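Local coordinates for protein polymeric immunoglobulin receptor (Mus musculus, PDB 4NOB) that probably binds polymeric immunoglobulins for transport across epithelia, this being the first immunoglobulin V-type domain of the receptor, whose cleaved ectodomain is known as secretory component, at residues V22-Y27 / I81-L86; H36-W41 / I54-Y59; L86-T91 / V113-E118. All coordinates share one frame; numbering follows the deposited sequence.

Interaction 1: residues V22-Y27 / I81-L86; sequences VSITCY and INIEQL. With NAG (2-acetamido-2-deoxy-beta-D-glucopyranose), chain B; EDO (1,2-ethanediol), chain F.
V22 meets I83 and L86 with its two methyl branches. CG2 lies alongside I83, 4.0 Å from I83 CB, and the two side chains point the same way. CG1 is turned to L86, which crosses V22 at about a right angle and sets CD1 3.8 Å from V22 CG1. L86 comes back over V22 once the chain has left the strand after I83. Further along the same face, CD1 of I81 sits in a hollow between I24 CG2, at 4.2 Å, and the sulfur of C26. Strands 22-27 and 78-83 are antiparallel neighbours and correspond to B and E of the V-set sandwich. C26 forms the disulfide to C96 that pins this sheet to the other one. W41 of the opposite sheet packs against I24, I81 and I83. Paired backbone bonds join V22 with I83 and I24 with I81; the straightest runs from I24 N to I81 O, 2.8 Å at 175°. On the outer face, S23 OG donates to N82 OD1 over 2.8 Å. The serine torsion places OG anti to its own N (chi1 -174°), on the side of N82. Replacing N82 with a leucine would probably leave the S23 hydroxyl without this acceptor and put an apolar branch against it. A water also donates to V22 O and, weakly, to N82 OD1.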
loop_
_atom_site.group_PDB
_atom_site.type_symbol
_atom_site.label_atom_id
_atom_site.label_comp_id
_atom_site.label_asym_id
_atom_site.label_seq_id
_atom_site.Cartn_x
_atom_site.Cartn_y
_atom_site.Cartn_z
ATOM N N VAL A 22 8.807 5.320 0.831
ATOM C CA VAL A 22 8.782 3.892 0.987
ATOM C C VAL A 22 8.308 3.190 -0.284
ATOM O O VAL A 22 7.680 3.790 -1.146
ATOM C CB VAL A 22 7.926 3.389 2.115
ATOM C CG1 VAL A 22 8.499 3.794 3.459
ATOM C CG2 VAL A 22 6.500 3.836 1.907
ATOM N N SER A 23 8.724 1.914 -0.439
ATOM C CA SER A 23 8.338 1.093 -1.564
ATOM C C SER A 23 7.892 -0.210 -1.055
ATOM O O SER A 23 8.757 -1.007 -0.553
ATOM C CB SER A 23 9.495 0.910 -2.494
ATOM O OG SER A 23 9.211 0.249 -3.684
ATOM N N ILE A 24 6.581 -0.434 -1.069
ATOM C CA ILE A 24 5.959 -1.606 -0.377
ATOM C C ILE A 24 5.592 -2.630 -1.391
ATOM O O ILE A 24 4.800 -2.355 -2.277
ATOM C CB ILE A 24 4.736 -1.139 0.348
ATOM C CG1 ILE A 24 5.172 -0.223 1.550
ATOM C CG2 ILE A 24 3.849 -2.275 0.851
ATOM C CD1 ILE A 24 4.086 0.579 2.141
ATOM N N THR A 25 6.201 -3.824 -1.352
ATOM C CA THR A 25 5.939 -4.912 -2.276
ATOM C C THR A 25 4.974 -5.885 -1.652
ATOM O O THR A 25 5.127 -6.339 -0.518
ATOM C CB THR A 25 7.195 -5.732 -2.644
ATOM O OG1 THR A 25 8.059 -4.838 -3.386
ATOM C CG2 THR A 25 6.873 -6.934 -3.453
ATOM N N CYS A 26 3.884 -6.108 -2.355
ATOM C CA CYS A 26 2.876 -7.161 -2.012
ATOM C C CYS A 26 2.949 -8.246 -3.070
ATOM O O CYS A 26 2.969 -7.991 -4.270
ATOM C CB CYS A 26 1.518 -6.602 -1.828
ATOM S SG CYS A 26 1.499 -5.604 -0.232
ATOM N N TYR A 27 2.904 -9.514 -2.597
ATOM C CA TYR A 27 2.983 -10.729 -3.364
ATOM C C TYR A 27 1.609 -11.379 -3.414
ATOM O O TYR A 27 0.891 -11.408 -2.428
ATOM C CB TYR A 27 3.901 -11.709 -2.656
ATOM C CG TYR A 27 5.333 -11.288 -2.575
ATOM C CD1 TYR A 27 5.763 -10.473 -1.534
ATOM C CD2 TYR A 27 6.274 -11.772 -3.426
ATOM C CE1 TYR A 27 7.161 -10.104 -1.429
ATOM C CE2 TYR A 27 7.596 -11.410 -3.309
ATOM C CZ TYR A 27 8.007 -10.594 -2.299
ATOM O OH TYR A 27 9.429 -10.356 -2.181
ATOM N N ILE A 81 3.708 -0.463 -4.079
ATOM C CA ILE A 81 3.152 0.824 -3.759
ATOM C C ILE A 81 4.269 1.715 -3.305
ATOM O O ILE A 81 4.949 1.447 -2.321
ATOM C CB ILE A 81 2.098 0.676 -2.628
ATOM C CG1 ILE A 81 1.017 -0.333 -2.971
ATOM C CG2 ILE A 81 1.475 2.012 -2.339
ATOM C CD1 ILE A 81 1.025 -1.560 -2.134
ATOM N N ASN A 82 4.483 2.775 -4.058
ATOM C CA ASN A 82 5.509 3.803 -3.708
ATOM C C ASN A 82 4.824 5.007 -3.135
ATOM O O ASN A 82 3.853 5.500 -3.726
ATOM C CB ASN A 82 6.282 4.168 -4.967
ATOM C CG ASN A 82 7.175 3.047 -5.498
ATOM O OD1 ASN A 82 7.681 2.283 -4.746
ATOM N ND2 ASN A 82 7.344 3.011 -6.774
ATOM N N ILE A 83 5.272 5.458 -1.989
ATOM C CA ILE A 83 4.713 6.599 -1.268
ATOM C C ILE A 83 5.835 7.486 -0.854
ATOM O O ILE A 83 6.736 7.039 -0.178
ATOM C CB ILE A 83 3.855 6.210 -0.029
ATOM C CG1 ILE A 83 2.921 4.982 -0.332
ATOM C CG2 ILE A 83 3.046 7.414 0.403
ATOM C CD1 ILE A 83 2.367 4.436 0.932
ATOM N N GLU A 84 5.768 8.731 -1.257
ATOM C CA GLU A 84 6.829 9.705 -1.055
ATOM C C GLU A 84 6.380 10.837 -0.153
ATOM O O GLU A 84 5.225 11.015 0.139
ATOM C CB GLU A 84 7.387 10.242 -2.378
ATOM C CG GLU A 84 7.713 9.076 -3.277
ATOM C CD GLU A 84 7.410 9.194 -4.706
ATOM O OE1 GLU A 84 6.969 10.328 -5.121
ATOM O OE2 GLU A 84 7.688 8.107 -5.398
ATOM N N GLN A 85 7.343 11.645 0.277
ATOM C CA GLN A 85 7.042 12.844 1.085
ATOM C C GLN A 85 6.231 12.496 2.308
ATOM O O GLN A 85 5.259 13.121 2.631
ATOM C CB GLN A 85 6.368 13.917 0.242
ATOM C CG GLN A 85 7.269 14.329 -0.892
ATOM C CD GLN A 85 6.615 15.368 -1.762
ATOM O OE1 GLN A 85 6.253 16.444 -1.259
ATOM N NE2 GLN A 85 6.364 15.026 -3.056
ATOM N N LEU A 86 6.655 11.425 2.996
ATOM C CA LEU A 86 5.918 10.951 4.155
ATOM C C LEU A 86 5.915 11.959 5.243
ATOM O O LEU A 86 6.899 12.702 5.436
ATOM C CB LEU A 86 6.468 9.627 4.627
ATOM C CG LEU A 86 6.297 8.466 3.675
ATOM C CD1 LEU A 86 7.078 7.299 4.103
ATOM C CD2 LEU A 86 4.823 8.005 3.566
HETATM C C1 NAG B . 9.541 -7.924 -9.826
HETATM C C2 NAG B . 10.674 -7.661 -8.847
HETATM C C3 NAG B . 11.129 -6.196 -8.892
HETATM C C4 NAG B . 11.452 -5.834 -10.314
HETATM C C5 NAG B . 10.198 -6.130 -11.128
HETATM C C6 NAG B . 10.419 -5.773 -12.621
HETATM C C7 NAG B . 10.673 -8.970 -6.750
HETATM C C8 NAG B . 10.073 -9.157 -5.358
HETATM N N2 NAG B . 10.157 -7.993 -7.514
HETATM O O3 NAG B . 12.338 -6.086 -8.110
HETATM O O4 NAG B . 11.788 -4.417 -10.467
HETATM O O5 NAG B . 9.956 -7.523 -11.113
HETATM O O6 NAG B . 11.587 -6.479 -13.117
HETATM O O7 NAG B . 11.530 -9.765 -7.173
HETATM C C1 EDO F . 10.175 0.043 2.891
HETATM O O1 EDO F . 10.439 0.861 1.721
HETATM C C2 EDO F . 8.862 -0.679 2.652
HETATM O O2 EDO F . 8.859 -2.133 2.658
HETATM O O HOH W 1 9.540 4.671 -3.002
#

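Interaction 2: residues H36-W41 / I54-Y59; sequences HTRKYW and ISSNGY
S56 OG accepts from K39 N in an almost straight bond, 2.9 Å at 179°. S56 N donates back to K39 O. One serine therefore grips both backbone polar groups of K39, its hydroxyl serving where a strand carbonyl would otherwise accept. At the other end W41 N donates to I54 O at 3.0 Å, and the return bond from I54 N is weak. Here I54 CG2 touches W41 CB at 3.7 Å. R38 runs extended and crosses N57 at about a right angle. N57 OD1 lies at the guanidinium edge near its plane and comes closest to R38 CD, 3.2 Å away; guanidinium and amide planes are 24° apart. CB of Y40 lies above one guanidinium face, offset toward its rim.

The next shell fixes these groups. R38 NH1 donates a hydrogen bond to G99 O and NH2 one to T52 OG1. K39 bends at chi2 (-60°) and again at chi4, which returns NZ to T37 O at 2.7 Å; NZ also donates to R35 O. W41 NE1 is hydrogen-bonded to Y64 OH, while its ring meets that of Y94 nearly parallel. G58 and Y59 both face S55, a G1 bulge after strand 54-55. Strands 39-44 and 54-55 correspond to C and C' of the V-set fold. Neutral oxygens and waters hold R38 and K39 here, and probably stabilise their charges by hydrogen bonding, without an ion pair across the contact.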
loop_
_atom_site.group_PDB
_atom_site.type_symbol
_atom_site.label_atom_id
_atom_site.label_comp_id
_atom_site.label_asym_id
_atom_site.label_seq_id
_atom_site.Cartn_x
_atom_site.Cartn_y
_atom_site.Cartn_z
ATOM N N HIS A 36 -4.211 -10.076 -13.435
ATOM C CA HIS A 36 -4.982 -9.085 -14.149
ATOM C C HIS A 36 -6.055 -8.387 -13.343
ATOM O O HIS A 36 -6.585 -7.405 -13.855
ATOM C CB HIS A 36 -5.630 -9.755 -15.370
ATOM C CG HIS A 36 -4.609 -10.348 -16.288
ATOM N ND1 HIS A 36 -3.718 -9.557 -16.997
ATOM C CD2 HIS A 36 -4.208 -11.625 -16.495
ATOM C CE1 HIS A 36 -2.875 -10.334 -17.671
ATOM N NE2 HIS A 36 -3.159 -11.597 -17.380
ATOM N N THR A 37 -6.288 -8.753 -12.105
ATOM C CA THR A 37 -7.353 -8.184 -11.289
ATOM C C THR A 37 -6.950 -6.836 -10.761
ATOM O O THR A 37 -5.747 -6.470 -10.754
ATOM C CB THR A 37 -7.803 -9.118 -10.217
ATOM O OG1 THR A 37 -9.132 -8.707 -9.784
ATOM C CG2 THR A 37 -6.877 -9.241 -9.067
ATOM N N ARG A 38 -7.917 -6.089 -10.237
ATOM C CA ARG A 38 -7.649 -4.801 -9.563
ATOM C C ARG A 38 -6.714 -5.010 -8.360
ATOM O O ARG A 38 -6.879 -5.941 -7.563
ATOM C CB ARG A 38 -8.961 -4.182 -9.102
ATOM C CG ARG A 38 -8.835 -2.944 -8.270
ATOM C CD ARG A 38 -10.199 -2.416 -7.937
ATOM N NE ARG A 38 -10.183 -1.231 -7.025
ATOM C CZ ARG A 38 -10.285 -1.287 -5.701
ATOM N NH1 ARG A 38 -10.534 -2.387 -5.006
ATOM N NH2 ARG A 38 -10.271 -0.115 -5.066
ATOM N N LYS A 39 -5.705 -4.157 -8.252
ATOM C CA LYS A 39 -4.873 -4.051 -7.088
ATOM C C LYS A 39 -5.181 -2.772 -6.382
ATOM O O LYS A 39 -5.447 -1.726 -6.991
ATOM C CB LYS A 39 -3.401 -3.989 -7.494
ATOM C CG LYS A 39 -2.927 -4.932 -8.561
ATOM C CD LYS A 39 -3.069 -6.379 -8.286
ATOM C CE LYS A 39 -2.552 -7.366 -9.302
ATOM N NZ LYS A 39 -3.129 -7.128 -10.637
ATOM N N TYR A 40 -5.039 -2.782 -5.045
ATOM C CA TYR A 40 -5.318 -1.557 -4.257
ATOM C C TYR A 40 -4.430 -1.437 -3.040
ATOM O O TYR A 40 -3.908 -2.416 -2.519
ATOM C CB TYR A 40 -6.811 -1.479 -3.851
ATOM C CG TYR A 40 -7.264 -2.569 -2.951
ATOM C CD1 TYR A 40 -7.038 -2.535 -1.569
ATOM C CD2 TYR A 40 -7.868 -3.724 -3.427
ATOM C CE1 TYR A 40 -7.421 -3.578 -0.760
ATOM C CE2 TYR A 40 -8.218 -4.748 -2.596
ATOM C CZ TYR A 40 -7.979 -4.683 -1.245
ATOM O OH TYR A 40 -8.403 -5.680 -0.353
ATOM N N TRP A 41 -4.370 -0.207 -2.543
ATOM C CA TRP A 41 -3.769 0.173 -1.289
ATOM C C TRP A 41 -4.846 1.034 -0.620
ATOM O O TRP A 41 -5.272 2.032 -1.162
ATOM C CB TRP A 41 -2.497 0.939 -1.501
ATOM C CG TRP A 41 -1.835 1.560 -0.324
ATOM C CD1 TRP A 41 -1.778 2.903 -0.064
ATOM C CD2 TRP A 41 -1.100 0.912 0.734
ATOM N NE1 TRP A 41 -1.078 3.156 1.092
ATOM C CE2 TRP A 41 -0.598 1.936 1.568
ATOM C CE3 TRP A 41 -0.799 -0.418 1.033
ATOM C CZ2 TRP A 41 0.205 1.684 2.675
ATOM C CZ3 TRP A 41 -0.006 -0.658 2.124
ATOM C CH2 TRP A 41 0.489 0.392 2.919
ATOM N N ILE A 54 -5.028 4.370 -3.512
ATOM C CA ILE A 54 -4.496 4.239 -4.885
ATOM C C ILE A 54 -4.901 2.908 -5.414
ATOM O O ILE A 54 -4.962 1.925 -4.600
ATOM C CB ILE A 54 -2.939 4.534 -4.901
ATOM C CG1 ILE A 54 -2.453 4.527 -6.317
ATOM C CG2 ILE A 54 -2.197 3.578 -4.017
ATOM C CD1 ILE A 54 -1.014 5.119 -6.446
ATOM N N SER A 55 -5.227 2.765 -6.691
ATOM C CA SER A 55 -5.520 1.495 -7.227
ATOM C C SER A 55 -4.992 1.388 -8.680
ATOM O O SER A 55 -4.769 2.434 -9.359
ATOM C CB SER A 55 -7.029 1.194 -7.147
ATOM O OG SER A 55 -7.649 1.927 -8.247
ATOM N N SER A 56 -4.907 0.173 -9.148
ATOM C CA SER A 56 -4.423 -0.140 -10.490
ATOM C C SER A 56 -5.425 0.283 -11.585
ATOM O O SER A 56 -5.028 0.210 -12.775
ATOM C CB SER A 56 -4.045 -1.602 -10.671
ATOM O OG SER A 56 -5.181 -2.438 -10.484
ATOM N N ASN A 57 -6.666 0.677 -11.260
ATOM C CA ASN A 57 -7.554 1.239 -12.283
ATOM C C ASN A 57 -7.137 2.688 -12.503
ATOM O O ASN A 57 -7.766 3.391 -13.319
ATOM C CB ASN A 57 -8.981 1.180 -11.799
ATOM C CG ASN A 57 -9.510 -0.241 -11.580
ATOM O OD1 ASN A 57 -10.173 -0.547 -10.547
ATOM N ND2 ASN A 57 -9.228 -1.117 -12.531
ATOM N N GLY A 58 -6.094 3.193 -11.867
ATOM C CA GLY A 58 -5.755 4.594 -12.020
ATOM C C GLY A 58 -6.444 5.529 -11.051
ATOM O O GLY A 58 -6.484 6.728 -11.331
ATOM N N TYR A 59 -6.924 5.098 -9.924
ATOM C CA TYR A 59 -7.526 5.974 -8.949
ATOM C C TYR A 59 -6.476 6.449 -7.962
ATOM O O TYR A 59 -5.616 5.634 -7.557
ATOM C CB TYR A 59 -8.632 5.261 -8.128
ATOM C CG TYR A 59 -9.181 6.060 -7.030
ATOM C CD1 TYR A 59 -10.125 7.041 -7.296
ATOM C CD2 TYR A 59 -8.699 5.970 -5.709
ATOM C CE1 TYR A 59 -10.631 7.803 -6.249
ATOM C CE2 TYR A 59 -9.124 6.763 -4.701
ATOM C CZ TYR A 59 -10.114 7.662 -4.951
ATOM O OH TYR A 59 -10.535 8.498 -3.953
HETATM O O HOH W 2 -10.527 2.032 -7.641
HETATM O O HOH W 3 -3.089 -4.584 -12.099
#

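Interaction 3: residues L86-T91 / V113-E118. With EDO (1,2-ethanediol), chain E.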
loop_
_atom_site.group_PDB
_atom_site.type_symbol
_atom_site.label_atom_id
_atom_site.label_comp_id
_atom_site.label_asym_id
_atom_site.label_seq_id
_atom_site.Cartn_x
_atom_site.Cartn_y
_atom_site.Cartn_z
ATOM N N LEU A 86 6.655 11.425 2.996
ATOM C CA LEU A 86 5.918 10.951 4.155
ATOM C C LEU A 86 5.915 11.959 5.243
ATOM O O LEU A 86 6.899 12.702 5.436
ATOM C CB LEU A 86 6.468 9.627 4.627
ATOM C CG LEU A 86 6.297 8.466 3.675
ATOM C CD1 LEU A 86 7.078 7.299 4.103
ATOM C CD2 LEU A 86 4.823 8.005 3.566
ATOM N N THR A 87 4.842 12.009 5.971
ATOM C CA THR A 87 4.831 12.744 7.245
ATOM C C THR A 87 4.238 11.858 8.324
ATOM O O THR A 87 3.711 10.744 8.126
ATOM C CB THR A 87 4.036 14.053 7.187
ATOM O OG1 THR A 87 2.640 13.764 7.291
ATOM C CG2 THR A 87 4.378 14.823 5.957
ATOM N N GLN A 88 4.321 12.321 9.602
ATOM C CA GLN A 88 3.702 11.619 10.673
ATOM C C GLN A 88 2.229 11.313 10.449
ATOM O O GLN A 88 1.713 10.316 10.944
ATOM C CB GLN A 88 3.906 12.296 12.005
ATOM C CG GLN A 88 5.316 12.487 12.458
ATOM C CD GLN A 88 5.339 13.264 13.725
ATOM O OE1 GLN A 88 5.282 14.570 13.640
ATOM N NE2 GLN A 88 5.509 12.638 14.784
ATOM N N ASP A 89 1.542 12.150 9.688
ATOM C CA ASP A 89 0.118 11.953 9.399
ATOM C C ASP A 89 -0.161 10.702 8.500
ATOM O O ASP A 89 -1.285 10.204 8.456
ATOM C CB ASP A 89 -0.517 13.224 8.821
ATOM C CG ASP A 89 -0.505 14.370 9.795
ATOM O OD1 ASP A 89 -0.352 14.159 10.986
ATOM O OD2 ASP A 89 -0.680 15.487 9.276
ATOM N N ASP A 90 0.860 10.180 7.877
ATOM C CA ASP A 90 0.787 8.891 7.116
ATOM C C ASP A 90 0.810 7.666 8.031
ATOM O O ASP A 90 0.459 6.564 7.588
ATOM C CB ASP A 90 1.873 8.795 6.112
ATOM C CG ASP A 90 1.706 9.786 4.967
ATOM O OD1 ASP A 90 0.622 9.695 4.282
ATOM O OD2 ASP A 90 2.567 10.663 4.740
ATOM N N THR A 91 1.159 7.808 9.300
ATOM C CA THR A 91 1.108 6.672 10.252
ATOM C C THR A 91 -0.286 6.116 10.249
ATOM O O THR A 91 -1.216 6.866 10.357
ATOM C CB THR A 91 1.522 7.152 11.663
ATOM O OG1 THR A 91 2.894 7.624 11.600
ATOM C CG2 THR A 91 1.359 6.113 12.653
ATOM N N VAL A 113 5.445 6.412 10.663
ATOM C CA VAL A 113 6.318 7.474 10.207
ATOM C C VAL A 113 6.654 8.350 11.446
ATOM O O VAL A 113 5.805 9.036 11.965
ATOM C CB VAL A 113 5.704 8.340 9.109
ATOM C CG1 VAL A 113 6.635 9.433 8.653
ATOM C CG2 VAL A 113 5.277 7.506 7.929
ATOM N N SER A 114 7.919 8.287 11.835
ATOM C CA SER A 114 8.326 9.019 13.025
ATOM C C SER A 114 8.957 10.365 12.691
ATOM O O SER A 114 9.317 10.686 11.534
ATOM C CB SER A 114 9.315 8.221 13.748
ATOM O OG SER A 114 8.754 6.943 14.092
ATOM N N GLN A 115 9.011 11.224 13.707
ATOM C CA GLN A 115 9.562 12.542 13.567
ATOM C C GLN A 115 11.049 12.369 13.207
ATOM O O GLN A 115 11.720 11.409 13.534
ATOM C CB GLN A 115 9.366 13.300 14.895
ATOM C CG GLN A 115 10.201 12.794 16.054
ATOM C CD GLN A 115 9.656 13.242 17.368
ATOM O OE1 GLN A 115 10.208 14.149 18.043
ATOM N NE2 GLN A 115 8.628 12.597 17.753
ATOM N N VAL A 116 11.516 13.399 12.507
ATOM C CA VAL A 116 12.937 13.515 12.226
ATOM C C VAL A 116 13.602 13.804 13.596
ATOM O O VAL A 116 13.143 14.687 14.342
ATOM C CB VAL A 116 13.275 14.707 11.306
ATOM C CG1 VAL A 116 14.749 14.652 11.006
ATOM C CG2 VAL A 116 12.584 14.635 9.983
ATOM N N PRO A 117 14.612 13.009 13.906
ATOM C CA PRO A 117 15.258 13.213 15.180
ATOM C C PRO A 117 15.912 14.611 15.278
ATOM O O PRO A 117 16.358 15.182 14.259
ATOM C CB PRO A 117 16.317 12.107 15.174
ATOM C CG PRO A 117 15.736 11.006 14.400
ATOM C CD PRO A 117 15.085 11.759 13.271
ATOM N N GLU A 118 15.937 15.156 16.498
ATOM C CA GLU A 118 16.487 16.494 16.723
ATOM C C GLU A 118 18.006 16.282 16.493
ATOM O O GLU A 118 18.557 15.200 16.719
ATOM C CB GLU A 118 16.255 17.056 18.146
ATOM C CG GLU A 118 14.797 17.098 18.615
ATOM C CD GLU A 118 13.884 18.064 17.882
ATOM O OE1 GLU A 118 14.319 19.154 17.455
ATOM O OE2 GLU A 118 12.663 17.727 17.802
HETATM C C1 EDO E . -2.815 10.078 3.856
HETATM O O1 EDO E . -2.339 10.124 5.219
HETATM C C2 EDO E . -3.458 8.770 3.663
HETATM O O2 EDO E . -4.611 8.642 4.503
HETATM O O HOH W 4 4.940 9.534 14.566
#
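The turn at Q88 comes up against the end of strand 105-114, with the CA atoms of Q88 and V113 4.9 Å apart. V113 is the knob of this contact. Its CG1 lies anti to its backbone N (chi1 180°), which carries it over the T87 carbonyl, 3.2 Å from T87 O. The same methyl reaches L86 CB, and CG2 meets D90 CB at 4.1 Å. T91 closes the other side. Its OG1 accepts from the amide, V113 N being 3.0 Å from T91 OG1, and donates to Q88 O. That carbonyl also receives T91 N from the same face of its plane. Residues 88-90 form the 3-10 turn between the strands that correspond to E and F of the V-set fold. T87 starts it with an ST turn, its OG1 accepting from D89 N. D90 fastens it from within: OD2 takes T87 N over 2.9 Å with its anti lone pair, and OD1 forms a salt bridge to R67. An aspartate placed so and paired with an arginine is a familiar V-set feature. Toward solvent, Q88 brings CG to 3.5 Å from V113 O, beyond the end of that carbonyl, and NE2 to 3.9 Å from Q115 CB. The two glutamines cross obliquely, their amide planes 61° apart. A water donates to V113 O over 2.8 Å and accepts from Q88 NE2.

How the interactions relate
Interaction 1 is the most buried of the three. It joins two strands of the three-stranded sheet by regular backbone bonds and an isoleucine-rich inner face. Interaction 2 pairs strands of the facing sheet and is only partly buried. The two meet in the core, where the tryptophan of interaction 2 lies on the isoleucines of interaction 1. Interaction 2 depends more on side-chain hydroxyls and charged ends. Interaction 3 lies at one end of the sandwich; its centre is about 17 Å from the centre of the chain. It shares L86 with interaction 1 and joins a turn to a strand end with a single direct hydrogen bond. Interactions 2 and 3 reach the same sheet without touching.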